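Local coordinates for protein putative glucoamylase (Bacteroides caccae ATCC 43185, PDB 4QT9) that is a putative glucoamylase with an alpha/alpha-toroid fold, and probably hydrolyses glycosidic bonds in carbohydrates, at residues D22-M25 with D26-R30. Sequence-based numbering, arbitrary orientation.
Sequences DALM and DTVQR
The carbonyl of Ala23 is met on both faces of its plane by Thr27: the backbone N comes from one side and the hydroxyl OG1 from the other, tilted 28° out of the plane at 3.1 Å from Ala23 O. What carries the hydroxyl back along the helix is the first torsion of Thr27 (chi1 -56°), with OG1 anti to the carbonyl carbon and close to its own N. A valine in place of Thr27 has no hydroxyl and would probably leave Ala23 O with the backbone amide as its one donor from this turn, the second face losing its bond. The carboxylates of Asp22 and Asp26 sit one turn apart, OD1 of Asp22 4.6 Å from OD2 of Asp26, and Arg406 of helix 392-406 forms salt bridges with both, which should ease their mutual repulsion. The amide of Gln29 joins the same cluster, bonding Arg406 through OE1 and Glu403 through NE2. On a different side, Leu24 and Val28 lie alongside each other, CD1 of Leu24 4.1 Å from CG2 of Val28, while Met25, a selenomethionine bent at chi3, packs on helices 352-364 and 392-406. Amide N of Val28 bonds Leu24 O at 3.1 Å, and that of Gln29 bonds Met25 O at 2.8 Å. This i to i+4 ladder, with a threonine hydroxyl folded back onto the preceding turn, is typical of a regular alpha-helix, here helix 21-37 in a protein of the alpha/alpha-toroid fold.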
ATOM      1  N   ASP A  22     -19.054   4.486  14.038  1.00 37.98           N
ATOM      2  CA  ASP A  22     -18.189   3.543  14.748  1.00 38.59           C
ATOM      3  C   ASP A  22     -18.591   2.105  14.423  1.00 40.07           C
ATOM      4  O   ASP A  22     -17.737   1.316  14.019  1.00 37.79           O
ATOM      5  CB  ASP A  22     -18.209   3.797  16.260  1.00 42.99           C
ATOM      6  CG  ASP A  22     -16.871   4.307  16.754  1.00 64.94           C
ATOM      7  OD1 ASP A  22     -15.974   3.460  17.043  1.00 67.16           O
ATOM      8  OD2 ASP A  22     -16.690   5.547  16.800  1.00 73.37           O
ATOM      9  N   ALA A  23     -19.900   1.809  14.490  1.00 37.43           N
ATOM     10  CA  ALA A  23     -20.476   0.506  14.170  1.00 36.45           C
ATOM     11  C   ALA A  23     -20.164   0.095  12.714  1.00 37.70           C
ATOM     12  O   ALA A  23     -19.787  -1.052  12.467  1.00 38.45           O
ATOM     13  CB  ALA A  23     -21.982   0.552  14.388  1.00 38.13           C
ATOM     14  N   LEU A  24     -20.330   1.024  11.762  1.00 31.08           N
ATOM     15  CA  LEU A  24     -20.073   0.796  10.341  1.00 29.22           C
ATOM     16  C   LEU A  24     -18.588   0.508  10.117  1.00 29.57           C
ATOM     17  O   LEU A  24     -18.243  -0.431   9.394  1.00 28.38           O
ATOM     18  CB  LEU A  24     -20.531   2.026   9.527  1.00 29.36           C
ATOM     19  CG  LEU A  24     -20.088   2.141   8.055  1.00 33.43           C
ATOM     20  CD1 LEU A  24     -20.697   1.033   7.208  1.00 32.71           C
ATOM     21  CD2 LEU A  24     -20.481   3.502   7.482  1.00 36.78           C
HETATM   22  N   MSE A  25     -17.710   1.299  10.750  1.00 25.62           N
HETATM   23  CA  MSE A  25     -16.273   1.096  10.614  1.00 24.52           C
HETATM   24  C   MSE A  25     -15.852  -0.251  11.185  1.00 31.95           C
HETATM   25  O   MSE A  25     -15.049  -0.944  10.560  1.00 30.78           O
HETATM   26  CB  MSE A  25     -15.495   2.223  11.282  1.00 26.21           C
HETATM   27  CG  MSE A  25     -15.562   3.540  10.499  1.00 31.58           C
HETATM   28 SE   MSE A  25     -14.349   4.842  11.263  0.75 37.02          SE
HETATM   29  CE  MSE A  25     -15.262   5.224  12.964  1.00 34.70           C
ATOM     30  N   ASP A  26     -16.443  -0.653  12.325  1.00 32.41           N
ATOM     31  CA  ASP A  26     -16.158  -1.943  12.968  1.00 33.62           C
ATOM     32  C   ASP A  26     -16.449  -3.117  12.015  1.00 36.61           C
ATOM     33  O   ASP A  26     -15.587  -3.988  11.831  1.00 35.51           O
ATOM     34  CB  ASP A  26     -16.968  -2.098  14.263  1.00 37.80           C
ATOM     35  CG  ASP A  26     -16.149  -1.861  15.527  1.00 61.88           C
ATOM     36  OD1 ASP A  26     -15.069  -2.515  15.679  1.00 65.06           O
ATOM     37  OD2 ASP A  26     -16.593  -1.048  16.382  1.00 69.73           O
ATOM     38  N   THR A  27     -17.648  -3.116  11.387  1.00 32.50           N
ATOM     39  CA  THR A  27     -18.067  -4.131  10.404  1.00 31.15           C
ATOM     40  C   THR A  27     -17.114  -4.169   9.189  1.00 32.32           C
ATOM     41  O   THR A  27     -16.698  -5.256   8.798  1.00 31.74           O
ATOM     42  CB  THR A  27     -19.512  -3.858   9.938  1.00 37.74           C
ATOM     43  OG1 THR A  27     -20.351  -3.807  11.086  1.00 45.34           O
ATOM     44  CG2 THR A  27     -20.024  -4.900   8.944  1.00 29.54           C
ATOM     45  N   VAL A  28     -16.799  -2.995   8.586  1.00 27.33           N
ATOM     46  CA  VAL A  28     -15.922  -2.914   7.406  1.00 26.02           C
ATOM     47  C   VAL A  28     -14.530  -3.455   7.795  1.00 31.07           C
ATOM     48  O   VAL A  28     -13.965  -4.269   7.057  1.00 31.73           O
ATOM     49  CB  VAL A  28     -15.873  -1.484   6.786  1.00 27.77           C
ATOM     50  CG1 VAL A  28     -14.825  -1.374   5.660  1.00 25.66           C
ATOM     51  CG2 VAL A  28     -17.260  -1.082   6.272  1.00 27.57           C
ATOM     52  N   GLN A  29     -14.038  -3.076   8.978  1.00 26.99           N
ATOM     53  CA  GLN A  29     -12.733  -3.529   9.473  1.00 26.42           C
ATOM     54  C   GLN A  29     -12.710  -5.021   9.702  1.00 31.06           C
ATOM     55  O   GLN A  29     -11.807  -5.670   9.178  1.00 30.55           O
ATOM     56  CB  GLN A  29     -12.343  -2.807  10.753  1.00 27.09           C
ATOM     57  CG  GLN A  29     -11.025  -2.100  10.660  1.00 42.16           C
ATOM     58  CD  GLN A  29     -10.650  -1.535  11.999  1.00 51.84           C
ATOM     59  OE1 GLN A  29     -11.456  -0.894  12.703  1.00 48.05           O
ATOM     60  NE2 GLN A  29      -9.437  -1.810  12.392  1.00 41.45           N
ATOM     61  N   ARG A  30     -13.702  -5.569  10.448  1.00 30.00           N
ATOM     62  CA  ARG A  30     -13.761  -7.006  10.733  0.50 30.01           C
ATOM     63  C   ARG A  30     -13.767  -7.840   9.445  1.00 33.75           C
ATOM     64  O   ARG A  30     -13.001  -8.801   9.350  1.00 33.15           O
ATOM     65  CB  ARG A  30     -14.972  -7.362  11.606  0.50 30.83           C
ATOM     66  CG  ARG A  30     -14.563  -7.925  12.961  0.50 39.48           C
ATOM     67  CD  ARG A  30     -15.172  -9.278  13.285  0.50 40.42           C
ATOM     68  NE  ARG A  30     -14.554  -9.891  14.468  0.50 39.52           N
ATOM     69  CZ  ARG A  30     -14.878  -9.612  15.731  0.50 52.80           C
ATOM     70  NH1 ARG A  30     -15.809  -8.705  16.001  0.50 41.12           N
ATOM     71  NH2 ARG A  30     -14.268 -10.232  16.732  0.50 40.93           N
TER